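Local atomic coordinates of thymocyte nuclear protein 1 (Leishmania major, PDB entry 2AR1), a protein that is of unknown function but, as an EVE-domain protein of the PUA clan, probably recognises nucleic acid, perhaps through a modified base. Residues L23-P28 and S150-S155; F31-L36 and V117-R122; G46-A51 and Y88-A93; A51-M56 and P111-D116; R57-G62 and A81-L86. All coordinates share one frame; numbering follows the deposited sequence.

Contact 1 (L23-P28 and S150-S155)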
# COMPACT_ATOMS: atom_id res chain seq x y z
N LEU A 23 3.13 3.90 0.93
CA LEU A 23 1.98 3.83 0.06
C LEU A 23 1.89 2.42 -0.53
O LEU A 23 2.88 1.91 -1.13
CB LEU A 23 2.12 4.91 -1.03
CG LEU A 23 1.06 5.06 -2.09
CD1 LEU A 23 0.95 6.46 -2.67
CD2 LEU A 23 1.12 4.04 -3.23
N LEU A 24 0.70 1.86 -0.52
CA LEU A 24 0.46 0.54 -1.06
C LEU A 24 -0.57 0.69 -2.17
O LEU A 24 -1.68 1.22 -1.95
CB LEU A 24 -0.05 -0.39 0.06
CG LEU A 24 1.08 -1.03 0.87
CD1 LEU A 24 2.05 0.02 1.37
CD2 LEU A 24 0.49 -1.79 2.05
N LYS A 25 -0.26 0.18 -3.35
CA LYS A 25 -1.16 0.23 -4.50
C LYS A 25 -2.02 -1.04 -4.53
O LYS A 25 -1.53 -2.15 -4.24
CB LYS A 25 -0.35 0.30 -5.79
CG LYS A 25 0.36 1.58 -5.98
CD LYS A 25 0.84 1.65 -7.39
CE LYS A 25 2.11 2.36 -7.53
NZ LYS A 25 2.32 2.42 -9.05
N SER A 26 -3.31 -0.87 -4.89
CA SER A 26 -4.22 -2.01 -5.03
C SER A 26 -5.18 -1.67 -6.11
O SER A 26 -5.62 -0.53 -6.17
CB SER A 26 -4.93 -2.34 -3.71
OG SER A 26 -5.55 -3.60 -3.82
N GLU A 27 -5.53 -2.63 -6.96
CA GLU A 27 -6.53 -2.33 -8.01
C GLU A 27 -7.92 -2.53 -7.39
O GLU A 27 -8.23 -3.65 -6.92
CB GLU A 27 -6.35 -3.18 -9.21
CG GLU A 27 -4.93 -2.92 -9.89
CD GLU A 27 -4.65 -3.75 -11.13
OE1 GLU A 27 -5.51 -4.56 -11.55
OE2 GLU A 27 -3.55 -3.58 -11.70
N PRO A 28 -8.74 -1.47 -7.34
CA PRO A 28 -9.97 -1.65 -6.54
C PRO A 28 -11.02 -2.65 -7.00
O PRO A 28 -11.89 -3.00 -6.23
CB PRO A 28 -10.63 -0.26 -6.56
CG PRO A 28 -10.04 0.44 -7.66
CD PRO A 28 -8.66 -0.12 -7.89
N SER A 150 4.99 -1.27 -6.14
CA SER A 150 3.62 -1.29 -5.57
C SER A 150 3.59 -1.07 -4.08
O SER A 150 2.51 -0.92 -3.49
CB SER A 150 2.93 -2.61 -5.83
OG SER A 150 3.75 -3.67 -5.50
N VAL A 151 4.76 -1.05 -3.47
CA VAL A 151 4.92 -0.74 -2.05
C VAL A 151 6.03 0.31 -1.96
O VAL A 151 7.19 -0.01 -2.28
CB VAL A 151 5.24 -1.96 -1.20
CG1 VAL A 151 5.45 -1.54 0.22
CG2 VAL A 151 4.16 -3.01 -1.23
N GLN A 152 5.72 1.55 -1.60
CA GLN A 152 6.61 2.69 -1.68
C GLN A 152 6.81 3.42 -0.36
O GLN A 152 5.83 3.61 0.40
CB GLN A 152 6.10 3.69 -2.74
CG GLN A 152 5.50 3.06 -3.98
CD GLN A 152 4.85 4.09 -4.85
OE1 GLN A 152 4.58 5.23 -4.38
NE2 GLN A 152 4.56 3.71 -6.10
N PRO A 153 8.04 3.90 -0.09
CA PRO A 153 8.17 4.81 1.05
C PRO A 153 7.58 6.17 0.72
O PRO A 153 7.58 6.60 -0.46
CB PRO A 153 9.69 4.93 1.23
CG PRO A 153 10.19 4.77 -0.11
CD PRO A 153 9.32 3.78 -0.84
N VAL A 154 6.96 6.73 1.78
CA VAL A 154 6.42 8.04 1.81
C VAL A 154 7.15 8.87 2.90
O VAL A 154 7.35 8.44 4.01
CB VAL A 154 4.87 7.96 2.08
CG1 VAL A 154 4.22 9.35 2.18
CG2 VAL A 154 4.19 7.19 0.93
N SER A 155 7.53 10.11 2.55
CA SER A 155 8.19 10.89 3.60
C SER A 155 7.15 11.35 4.65
O SER A 155 5.93 11.48 4.28
CB SER A 155 8.97 12.08 3.04
OG SER A 155 8.07 13.04 2.52
O HOH W 1 0.72 -3.15 -3.45
O HOH W 2 4.23 4.18 -8.83

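Contact 2 (F31-L36 and V117-R122)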
# COMPACT_ATOMS: atom_id res chain seq x y z
N PHE A 31 -9.28 -5.51 -4.96
CA PHE A 31 -9.28 -5.28 -3.53
C PHE A 31 -9.20 -3.79 -3.27
O PHE A 31 -8.19 -3.14 -3.56
CB PHE A 31 -8.11 -6.03 -2.91
CG PHE A 31 -8.05 -6.00 -1.40
CD1 PHE A 31 -8.73 -6.95 -0.65
CD2 PHE A 31 -7.34 -5.04 -0.74
CE1 PHE A 31 -8.71 -6.93 0.72
CE2 PHE A 31 -7.26 -5.04 0.66
CZ PHE A 31 -7.97 -5.98 1.39
N SER A 32 -10.31 -3.24 -2.78
CA SER A 32 -10.41 -1.82 -2.55
C SER A 32 -10.30 -1.47 -1.08
O SER A 32 -10.32 -2.32 -0.20
CB SER A 32 -11.74 -1.32 -3.09
OG SER A 32 -12.79 -1.75 -2.24
N ILE A 33 -10.28 -0.17 -0.81
CA ILE A 33 -10.31 0.27 0.59
C ILE A 33 -11.57 -0.29 1.34
O ILE A 33 -11.50 -0.57 2.50
CB ILE A 33 -10.28 1.81 0.67
CG1 ILE A 33 -10.15 2.29 2.13
CG2 ILE A 33 -11.57 2.44 0.06
CD1 ILE A 33 -8.88 1.83 2.91
N ASP A 34 -12.67 -0.51 0.63
CA ASP A 34 -13.90 -1.03 1.26
C ASP A 34 -13.81 -2.51 1.62
O ASP A 34 -14.45 -2.97 2.55
CB ASP A 34 -15.03 -0.77 0.28
CG ASP A 34 -15.26 0.71 0.06
OD1 ASP A 34 -15.13 1.47 1.07
OD2 ASP A 34 -15.61 1.13 -1.08
N ASP A 35 -13.03 -3.26 0.82
CA ASP A 35 -12.67 -4.65 1.15
C ASP A 35 -11.86 -4.69 2.44
O ASP A 35 -12.09 -5.56 3.27
CB ASP A 35 -11.88 -5.32 -0.01
CG ASP A 35 -12.74 -5.51 -1.21
OD1 ASP A 35 -13.88 -6.04 -1.05
OD2 ASP A 35 -12.36 -5.02 -2.27
N LEU A 36 -10.84 -3.82 2.56
CA LEU A 36 -10.07 -3.78 3.84
C LEU A 36 -10.95 -3.43 5.04
O LEU A 36 -10.88 -4.06 6.10
CB LEU A 36 -8.89 -2.80 3.73
CG LEU A 36 -7.99 -2.66 4.94
CD1 LEU A 36 -7.50 -4.06 5.36
CD2 LEU A 36 -6.81 -1.72 4.62
N VAL A 117 -2.15 -5.62 7.37
CA VAL A 117 -2.51 -4.22 7.61
C VAL A 117 -3.90 -4.18 8.17
O VAL A 117 -4.66 -5.12 8.01
CB VAL A 117 -2.45 -3.32 6.40
CG1 VAL A 117 -1.05 -3.21 5.84
CG2 VAL A 117 -3.39 -3.75 5.29
N LYS A 118 -4.18 -3.08 8.85
CA LYS A 118 -5.50 -2.84 9.42
C LYS A 118 -6.11 -1.61 8.77
O LYS A 118 -5.40 -0.69 8.36
CB LYS A 118 -5.49 -2.72 10.97
CG LYS A 118 -5.10 -1.38 11.53
CD LYS A 118 -5.53 -1.31 13.01
CE LYS A 118 -4.58 -0.47 13.82
NZ LYS A 118 -5.20 -0.19 15.20
N PHE A 119 -7.42 -1.63 8.55
CA PHE A 119 -8.14 -0.50 8.10
C PHE A 119 -8.03 0.64 9.10
O PHE A 119 -8.20 0.39 10.31
CB PHE A 119 -9.65 -0.85 8.10
CG PHE A 119 -10.50 0.32 7.75
CD1 PHE A 119 -10.60 0.76 6.43
CD2 PHE A 119 -11.23 0.96 8.73
CE1 PHE A 119 -11.38 1.86 6.12
CE2 PHE A 119 -12.00 2.08 8.43
CZ PHE A 119 -12.10 2.49 7.16
N VAL A 120 -7.91 1.87 8.62
CA VAL A 120 -7.89 3.05 9.52
C VAL A 120 -8.96 4.07 9.11
O VAL A 120 -9.69 4.56 9.97
CB VAL A 120 -6.49 3.73 9.52
CG1 VAL A 120 -6.53 5.02 10.26
CG2 VAL A 120 -5.44 2.79 10.14
N ALA A 121 -9.00 4.37 7.81
CA ALA A 121 -9.95 5.37 7.27
C ALA A 121 -10.31 5.15 5.80
O ALA A 121 -9.51 4.69 5.02
CB ALA A 121 -9.43 6.72 7.46
N ARG A 122 -11.59 5.47 5.49
CA ARG A 122 -12.14 5.36 4.18
C ARG A 122 -12.52 6.80 3.82
O ARG A 122 -13.37 7.39 4.50
CB ARG A 122 -13.36 4.44 4.15
CG ARG A 122 -13.84 3.95 2.76
CD ARG A 122 -14.33 4.98 1.81
NE ARG A 122 -15.00 4.27 0.74
CZ ARG A 122 -15.54 4.86 -0.31
NH1 ARG A 122 -15.48 6.17 -0.43
NH2 ARG A 122 -16.18 4.15 -1.23

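Contact 3 (G46-A51 and Y88-A93)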
# COMPACT_ATOMS: atom_id res chain seq x y z
N GLY A 46 0.18 -10.92 -2.77
CA GLY A 46 0.24 -10.77 -4.22
C GLY A 46 1.22 -9.78 -4.79
O GLY A 46 1.15 -9.50 -5.99
N VAL A 47 2.11 -9.23 -3.97
CA VAL A 47 3.19 -8.35 -4.43
C VAL A 47 4.29 -9.21 -5.04
O VAL A 47 4.79 -10.09 -4.39
CB VAL A 47 3.72 -7.44 -3.32
CG1 VAL A 47 4.97 -6.68 -3.79
CG2 VAL A 47 2.62 -6.45 -2.87
N ARG A 48 4.58 -8.98 -6.31
CA ARG A 48 5.54 -9.81 -7.07
C ARG A 48 6.63 -8.98 -7.73
O ARG A 48 7.16 -9.35 -8.77
CB ARG A 48 4.84 -10.68 -8.10
CG ARG A 48 3.79 -11.59 -7.45
CD ARG A 48 4.47 -12.75 -6.76
NE ARG A 48 3.54 -13.68 -6.14
CZ ARG A 48 3.17 -13.61 -4.86
NH1 ARG A 48 3.53 -12.58 -4.13
NH2 ARG A 48 2.29 -14.47 -4.37
N ASN A 49 6.94 -7.87 -7.11
CA ASN A 49 8.06 -7.02 -7.48
C ASN A 49 8.99 -7.08 -6.30
O ASN A 49 8.62 -6.87 -5.16
CB ASN A 49 7.58 -5.60 -7.72
CG ASN A 49 8.67 -4.61 -7.97
OD1 ASN A 49 9.06 -3.90 -7.06
ND2 ASN A 49 9.10 -4.49 -9.20
N TYR A 50 10.27 -7.36 -6.57
CA TYR A 50 11.18 -7.61 -5.47
C TYR A 50 11.54 -6.35 -4.62
O TYR A 50 11.76 -6.42 -3.40
CB TYR A 50 12.50 -8.17 -6.05
CG TYR A 50 12.37 -9.49 -6.79
CD1 TYR A 50 12.07 -10.65 -6.11
CD2 TYR A 50 12.60 -9.58 -8.21
CE1 TYR A 50 11.95 -11.85 -6.76
CE2 TYR A 50 12.46 -10.79 -8.89
CZ TYR A 50 12.14 -11.94 -8.15
OH TYR A 50 12.01 -13.14 -8.81
N ALA A 51 11.66 -5.21 -5.27
CA ALA A 51 11.84 -3.93 -4.57
C ALA A 51 10.68 -3.69 -3.65
O ALA A 51 10.89 -3.34 -2.48
CB ALA A 51 11.98 -2.78 -5.57
N TYR A 88 5.93 -11.85 6.61
CA TYR A 88 6.02 -13.28 6.68
C TYR A 88 5.77 -13.82 5.30
O TYR A 88 5.40 -13.07 4.40
CB TYR A 88 4.99 -13.82 7.68
CG TYR A 88 3.52 -13.50 7.43
CD1 TYR A 88 2.98 -12.27 7.78
CD2 TYR A 88 2.67 -14.47 6.90
CE1 TYR A 88 1.62 -11.99 7.56
CE2 TYR A 88 1.32 -14.19 6.65
CZ TYR A 88 0.82 -12.96 7.02
OH TYR A 88 -0.55 -12.69 6.81
N ASP A 89 5.95 -15.12 5.12
CA ASP A 89 5.88 -15.72 3.78
C ASP A 89 4.52 -15.53 3.15
O ASP A 89 3.50 -15.75 3.82
CB ASP A 89 6.24 -17.20 3.81
CG ASP A 89 7.74 -17.44 3.81
OD1 ASP A 89 8.57 -16.55 4.20
OD2 ASP A 89 8.08 -18.54 3.36
N ASP A 90 4.51 -15.06 1.91
CA ASP A 90 3.25 -14.90 1.17
C ASP A 90 2.84 -16.23 0.57
O ASP A 90 3.22 -16.58 -0.54
CB ASP A 90 3.38 -13.87 0.05
CG ASP A 90 2.09 -13.68 -0.68
OD1 ASP A 90 1.17 -14.44 -0.40
OD2 ASP A 90 2.05 -12.79 -1.51
N PHE A 91 1.99 -16.96 1.29
CA PHE A 91 1.51 -18.26 0.85
C PHE A 91 0.67 -18.29 -0.44
O PHE A 91 0.47 -19.37 -0.98
CB PHE A 91 0.77 -18.98 2.00
CG PHE A 91 -0.31 -18.16 2.58
CD1 PHE A 91 -1.45 -17.86 1.83
CD2 PHE A 91 -0.19 -17.62 3.84
CE1 PHE A 91 -2.48 -17.07 2.34
CE2 PHE A 91 -1.22 -16.82 4.37
CZ PHE A 91 -2.36 -16.52 3.59
N THR A 92 0.18 -17.15 -0.93
CA THR A 92 -0.49 -17.14 -2.20
C THR A 92 0.45 -17.53 -3.34
O THR A 92 0.02 -18.04 -4.35
CB THR A 92 -1.22 -15.78 -2.51
OG1 THR A 92 -0.29 -14.71 -2.65
CG2 THR A 92 -2.14 -15.41 -1.38
N ALA A 93 1.75 -17.39 -3.14
CA ALA A 93 2.69 -17.81 -4.16
C ALA A 93 2.58 -19.32 -4.44
O ALA A 93 3.01 -19.80 -5.51
CB ALA A 93 4.18 -17.48 -3.72
O HOH W 3 2.80 -9.98 -1.18

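Contact 4 (A51-M56 and P111-D116)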
# COMPACT_ATOMS: atom_id res chain seq x y z
N ALA A 51 11.66 -5.21 -5.27
CA ALA A 51 11.84 -3.93 -4.57
C ALA A 51 10.68 -3.69 -3.65
O ALA A 51 10.89 -3.34 -2.48
CB ALA A 51 11.98 -2.78 -5.57
N ALA A 52 9.45 -3.91 -4.13
CA ALA A 52 8.27 -3.74 -3.27
C ALA A 52 8.26 -4.72 -2.09
O ALA A 52 7.87 -4.39 -0.93
CB ALA A 52 7.07 -3.93 -4.09
N ARG A 53 8.60 -5.96 -2.39
CA ARG A 53 8.78 -6.98 -1.37
C ARG A 53 9.76 -6.53 -0.26
O ARG A 53 9.55 -6.78 0.94
CB ARG A 53 9.26 -8.28 -2.03
CG ARG A 53 9.46 -9.41 -1.00
CD ARG A 53 10.43 -10.43 -1.32
NE ARG A 53 11.77 -9.97 -1.06
CZ ARG A 53 12.84 -10.75 -0.89
NH1 ARG A 53 12.76 -12.07 -0.92
NH2 ARG A 53 14.01 -10.18 -0.70
N ASN A 54 10.88 -5.95 -0.70
CA ASN A 54 11.90 -5.48 0.23
C ASN A 54 11.41 -4.31 1.07
O ASN A 54 11.69 -4.25 2.29
CB ASN A 54 13.15 -5.15 -0.58
CG ASN A 54 13.94 -6.38 -0.90
OD1 ASN A 54 13.64 -7.44 -0.35
ND2 ASN A 54 14.96 -6.29 -1.76
N ASN A 55 10.65 -3.41 0.45
CA ASN A 55 9.91 -2.35 1.21
C ASN A 55 8.98 -2.97 2.29
O ASN A 55 9.04 -2.59 3.49
CB ASN A 55 9.22 -1.36 0.28
CG ASN A 55 10.19 -0.40 -0.40
OD1 ASN A 55 11.38 -0.27 0.08
ND2 ASN A 55 9.81 0.17 -1.55
N MET A 56 8.27 -4.04 1.96
CA MET A 56 7.47 -4.70 3.00
C MET A 56 8.29 -5.31 4.12
O MET A 56 7.88 -5.24 5.25
CB MET A 56 6.52 -5.74 2.42
CG MET A 56 5.34 -5.11 1.73
SD MET A 56 3.99 -6.28 1.50
CE MET A 56 4.74 -7.19 0.16
N PRO A 111 10.26 -16.69 -2.04
CA PRO A 111 10.88 -15.39 -1.93
C PRO A 111 9.90 -14.30 -1.51
O PRO A 111 10.30 -13.25 -1.02
CB PRO A 111 11.41 -15.14 -3.32
CG PRO A 111 10.67 -16.04 -4.24
CD PRO A 111 10.03 -17.11 -3.43
N TRP A 112 8.60 -14.58 -1.68
CA TRP A 112 7.58 -13.56 -1.50
C TRP A 112 7.18 -13.43 -0.03
O TRP A 112 7.01 -14.44 0.70
CB TRP A 112 6.41 -13.80 -2.45
CG TRP A 112 6.87 -13.87 -3.86
CD1 TRP A 112 6.81 -14.95 -4.65
CD2 TRP A 112 7.52 -12.84 -4.61
NE1 TRP A 112 7.37 -14.66 -5.89
CE2 TRP A 112 7.76 -13.35 -5.90
CE3 TRP A 112 7.83 -11.50 -4.35
CZ2 TRP A 112 8.37 -12.59 -6.94
CZ3 TRP A 112 8.46 -10.75 -5.37
CH2 TRP A 112 8.71 -11.30 -6.65
N LYS A 113 7.07 -12.18 0.40
CA LYS A 113 6.79 -11.84 1.80
C LYS A 113 5.67 -10.83 1.88
O LYS A 113 5.44 -10.07 0.91
CB LYS A 113 8.04 -11.27 2.49
CG LYS A 113 9.24 -12.10 2.35
CD LYS A 113 9.12 -13.42 3.05
CE LYS A 113 10.48 -14.08 2.98
NZ LYS A 113 10.43 -15.53 2.62
N MET A 114 4.96 -10.80 3.01
CA MET A 114 3.90 -9.83 3.13
C MET A 114 3.66 -9.49 4.60
O MET A 114 3.83 -10.32 5.48
CB MET A 114 2.62 -10.37 2.54
CG MET A 114 2.05 -11.53 3.25
SD MET A 114 0.74 -12.38 2.40
CE MET A 114 0.32 -13.68 3.55
N VAL A 115 3.23 -8.24 4.79
CA VAL A 115 2.72 -7.76 6.08
C VAL A 115 1.22 -7.92 6.16
O VAL A 115 0.56 -8.29 5.18
CB VAL A 115 3.11 -6.31 6.37
CG1 VAL A 115 4.65 -6.14 6.33
CG2 VAL A 115 2.53 -5.36 5.32
N ASP A 116 0.71 -7.78 7.39
CA ASP A 116 -0.76 -7.57 7.63
C ASP A 116 -1.00 -6.12 7.87
O ASP A 116 -0.22 -5.45 8.51
CB ASP A 116 -1.24 -8.34 8.85
CG ASP A 116 -1.38 -9.85 8.61
OD1 ASP A 116 -1.15 -10.32 7.45
OD2 ASP A 116 -1.73 -10.55 9.59

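Contact 5 (R57-G62 and A81-L86)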
# COMPACT_ATOMS: atom_id res chain seq x y z
N ARG A 57 9.46 -5.85 3.80
CA ARG A 57 10.39 -6.37 4.84
C ARG A 57 10.93 -5.22 5.70
O ARG A 57 11.34 -5.45 6.81
CB ARG A 57 11.57 -7.15 4.22
CG ARG A 57 11.10 -8.44 3.52
CD ARG A 57 12.24 -9.05 2.62
NE ARG A 57 13.41 -9.27 3.44
CZ ARG A 57 14.62 -8.75 3.25
NH1 ARG A 57 14.91 -7.94 2.24
NH2 ARG A 57 15.56 -9.03 4.13
N ALA A 58 10.91 -4.01 5.17
CA ALA A 58 11.36 -2.83 5.93
C ALA A 58 10.24 -2.18 6.80
O ALA A 58 10.51 -1.23 7.52
CB ALA A 58 11.83 -1.81 4.97
N MET A 59 9.00 -2.63 6.65
CA MET A 59 7.90 -2.02 7.37
C MET A 59 7.96 -2.53 8.77
O MET A 59 8.41 -3.64 8.99
CB MET A 59 6.59 -2.41 6.79
CG MET A 59 6.32 -1.80 5.46
SD MET A 59 4.88 -2.41 4.65
CE MET A 59 5.01 -1.44 3.24
N SER A 60 7.49 -1.70 9.71
CA SER A 60 7.33 -2.04 11.12
C SER A 60 5.91 -1.90 11.60
O SER A 60 5.16 -1.08 11.11
CB SER A 60 8.14 -1.08 12.00
OG SER A 60 9.56 -1.29 11.86
N VAL A 61 5.61 -2.59 12.72
CA VAL A 61 4.23 -2.54 13.26
C VAL A 61 3.98 -1.10 13.65
O VAL A 61 4.85 -0.43 14.18
CB VAL A 61 4.01 -3.55 14.41
CG1 VAL A 61 2.59 -3.43 15.04
CG2 VAL A 61 4.23 -4.96 13.94
N GLY A 62 2.78 -0.62 13.33
CA GLY A 62 2.41 0.76 13.62
C GLY A 62 2.70 1.73 12.49
O GLY A 62 2.19 2.88 12.47
N ALA A 81 -4.45 2.91 6.07
CA ALA A 81 -4.28 1.69 6.81
C ALA A 81 -3.08 1.82 7.77
O ALA A 81 -2.39 2.85 7.84
CB ALA A 81 -4.09 0.51 5.88
N GLU A 82 -2.84 0.74 8.47
CA GLU A 82 -1.74 0.70 9.48
C GLU A 82 -1.14 -0.69 9.51
O GLU A 82 -1.83 -1.65 9.36
CB GLU A 82 -2.21 1.14 10.83
CG GLU A 82 -1.18 1.05 11.86
CD GLU A 82 -1.64 1.66 13.19
OE1 GLU A 82 -2.40 2.65 13.13
OE2 GLU A 82 -1.20 1.20 14.30
N VAL A 83 0.20 -0.80 9.53
CA VAL A 83 0.79 -2.12 9.58
C VAL A 83 0.52 -2.77 10.96
O VAL A 83 0.79 -2.18 12.05
CB VAL A 83 2.33 -2.02 9.29
CG1 VAL A 83 3.04 -3.37 9.52
CG2 VAL A 83 2.53 -1.48 7.87
N VAL A 84 -0.01 -4.00 10.97
CA VAL A 84 -0.18 -4.73 12.23
C VAL A 84 0.62 -6.05 12.48
O VAL A 84 0.62 -6.56 13.57
CB VAL A 84 -1.67 -4.97 12.60
CG1 VAL A 84 -2.39 -3.62 12.73
CG2 VAL A 84 -2.33 -5.85 11.56
N ARG A 85 1.30 -6.55 11.46
CA ARG A 85 2.22 -7.64 11.66
C ARG A 85 3.40 -7.48 10.69
O ARG A 85 3.22 -7.13 9.53
CB ARG A 85 1.58 -8.97 11.36
CG ARG A 85 2.43 -10.11 11.98
CD ARG A 85 2.15 -11.51 11.50
NE ARG A 85 2.87 -12.51 12.32
CZ ARG A 85 4.18 -12.80 12.22
NH1 ARG A 85 5.02 -12.16 11.35
NH2 ARG A 85 4.67 -13.76 13.01
N LEU A 86 4.58 -7.85 11.18
CA LEU A 86 5.75 -7.87 10.33
C LEU A 86 5.72 -8.93 9.23
O LEU A 86 5.05 -9.92 9.35
CB LEU A 86 6.96 -8.14 11.19
CG LEU A 86 7.40 -7.12 12.24
CD1 LEU A 86 8.58 -7.67 12.95
CD2 LEU A 86 7.75 -5.81 11.62

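Contact 1 (L23-P28 and S150-S155)
Ser150 O is gripped from several sides at the start of strand 151-154. Lys25 N donates a nearly straight bond of 3.0 Å to Ser150 O, and Leu24 CA brings a weaker C-H...O contact at 3.5 Å. Water 1 donates both to this oxygen and to Lys25 O, so it stitches the two segments together just where direct pairing stops. Further along, Leu23 and Gln152 form a hydrogen-bonded antiparallel pair: Leu23 N reaches Gln152 O at 2.8 Å, and Gln152 N reaches Leu23 O at 2.9 Å. Their side chains lie alongside each other and point the same way; Leu23 CG, opposite the backbone N (chi1 179°), places CD2 3.8 Å from Gln152 OE1. Separately, Leu23 CB rests on Val154 CG2 at 3.7 Å. The neighbouring non-hydrogen-bonded pair, Leu24 and Val151, projects from the reverse face, where methyls CD1 and CG1 touch side by side. Lys25 runs aslant past Gln152, with CE beside NE2, and water 2 accepts from Lys25 NZ and, weakly, from NE2. These two ends are held mainly by Arg147 O and Leu149 O respectively. Leu24 bonds to strand 64-69 on its other side, whereas 151-154 is one of the two outermost strands: an antiparallel edge pairing of a mixed six-stranded sheet.

Contact 2 (F31-L36 and V117-R122)
Arg122 clasps Asp34 side-on with two nitrogens, one to each carboxylate oxygen. Arg122 NE meets Asp34 OD1 at 2.8 Å in an almost straight bond lying in the guanidinium plane, and Arg122 NH2 meets Asp34 OD2 at 3.1 Å; both oxygens use their syn lone pairs. The two flat groups are nearly coplanar, 21° apart. Arg122 CG, opposite the backbone N (chi1 -165°), lies on Ile33 CG2 at 3.8 Å, and the bend at chi2 (-64°) then turns the guanidinium to Asp34. Ile33 reaches the other way with CD1, 3.6 Å from Ala121 O and 4.1 Å from Phe119 CD1, crossing the Phe119 side chain at about a right angle. One turn on, Leu36 packs on the strand: CG sits over the Phe119 backbone and 4.0 Å from its CB, while CD2 touches Val117 CG2. Behind this first shell, the helix start is fixed by a capping box. Ser32 N donates to the anti lone pair of Asp35 OD2 at 2.8 Å, and Ser32 OG accepts a weak bond from Asp34 N. His69 takes the N-H of Ile33, and Phe67 adds to the apolar floor under Ile33 and Leu36. A classic bulge at Val120 and Ala121, facing Leu80, interrupts the strand just ahead of Arg122. Apolar residues therefore join helix 33-39 to the sheet, and a two-pronged ion pair, probably favouring an ionised Asp34, lies at the outer, more exposed side.

Contact 3 (G46-A51 and Y88-A93)
A bend at chi2 (-77°) folds the Arg48 side chain round to Asp90, whose CG stands anti to its own backbone N (chi1 -179°) and so reaches across to the loop at Gly46. There one carboxylate oxygen collects several donors. Gly46 N approaches Asp90 OD2 on the syn side at 2.9 Å, making a nearly straight bond; Arg48 NH1 comes to Asp90 OD2 from above the carboxylate plane at 3.0 Å, completing a salt bridge; and Arg48 NH2 adds a weak bond to it at 3.3 Å. Guanidinium and carboxylate stand 68° apart, so the arginine offers its edge to OD2 without lying flat against the acid. Water 3 accepts from Val47 N and lies 2.9 Å from Asp90 OD2. The other oxygen, Asp90 OD1, is spent within its own segment: Thr92 N bonds to it at 2.9 Å, forming an Asx turn that leads strand 76-89 into the 3-10 segment at 91-93, and Thr92 OG1 donates to it at 2.7 Å from the same face. Pinned on both oxygens, the carboxylate has little liberty to rotate. Thr92 OG1 in turn receives a weak bond from Arg48 NH2, and Ala93 CB packs against that nitrogen at 3.6 Å. NH1 also donates to Val47 O, which helps to curl the arginine back over its own loop. Its NE binds Tyr100 O, and Trp112 meets the guanidinium in a cation-pi contact.

Contact 4 (A51-M56 and P111-D116)
Pro111 meets Arg53 through its carbonyl: NH1 of the arginine lies 2.7 Å from Pro111 O, at the edge of the guanidinium and in line for a hydrogen bond, although the modelled oxygen is crowded and its exact place doubtful. What fixes the guanidinium more surely is Asn54, whose OD1 accepts from Arg53 NE and, at 2.8 Å, from Arg53 NH2, a side-on grip by two nitrogens on one atom. At Trp112 the contact turns apolar, with Arg53 CD approaching Trp112 CE3 obliquely at 4.1 Å; the indole also stacks with Tyr50, and its NE1 bonds to Asp102. Lys113 begins the strand, and its CB touches Arg53 CG before the chain leads away to a salt bridge with Asp89. Its carbonyl faces Met56, whose CE is folded back at chi3 (-74°). Met114 offers backbone more than side chain, its CA lying 3.9 Å from Met56 SD. Val115 then straddles the end of the segment: its CG1 touches Met56 O at 3.5 Å and its CG2 touches Met56 SD. Helix and strand axes pass 7.7 Å apart at 44°, and Arg53 and Met56, about one turn apart, carry the contact from the helix. Val115 N, buried near Met56 SD, has no partner in the model, which probably costs some stability. The two cationic ends, 5.5 Å from Arg53 NH1 to Lys113 NZ, are held differently: Lys113 is paired with Asp89, whereas the oxygens that hold Arg53 here are neutral.

Contact 5 (R57-G62 and A81-L86)
Gly62 N donates a nearly straight 2.8 Å bond to Val83 O, the one hydrogen bond between the two segments, whose touching parts run 127° apart. Gly62 has a positive phi (92°), a backbone shape that suits glycine, and its CA lies 3.7 Å from Glu82 OE2 as the extended Glu82 side chain passes alongside Gly62. Val83 points into the contact: CB and CG1 each sit 3.5 Å from Ser60 O, while CG2 crosses to Met59 SD at 4.1 Å. On the outer side Val61 splits its methyls, CG1 over the carbonyls of Val83 and Val84, CG2 against Leu86 CG at 4.2 Å. Leu86 comes back over the loop with CD2, 3.5 Å from Met59 O and close to Ser60 CA. Val83 and Met59 thus form the buried side, and Val61 with Leu86 the solvent-facing one. The chain turns a corner at Arg85, where a classic bulge pairs Val84 and Arg85 with Asp116 of strand 113-128. Met59 continues inward to Trp22 and Leu24 of strand 21-26 and to Val115, so the loop from helix 50-58 to strand 64-69 lies wedged against the bend of strand 76-89.

How the contacts relate
Contact 1 lies near the centre of the chain and is mostly buried; the other four are partly buried and sit farther out. Contacts 3, 4 and 5 follow helix 50-58 from its leading loop through its body to its exit, and contacts 3 and 4 share Ala51. Contacts 2 and 4 occupy successive parts of strand 113-128, while contacts 3 and 5 use strand 76-89 beside it. Their chemistry changes accordingly: backbone pairing at the sheet edge in contact 1, apolar helix-on-strand packing with arginine at the margin in contacts 2 and 4, a charged and polar cluster in contact 3, and mainly valine, methionine and leucine in contact 5. Met59 reaches Val151 and Leu24, linking contact 5 to contact 1.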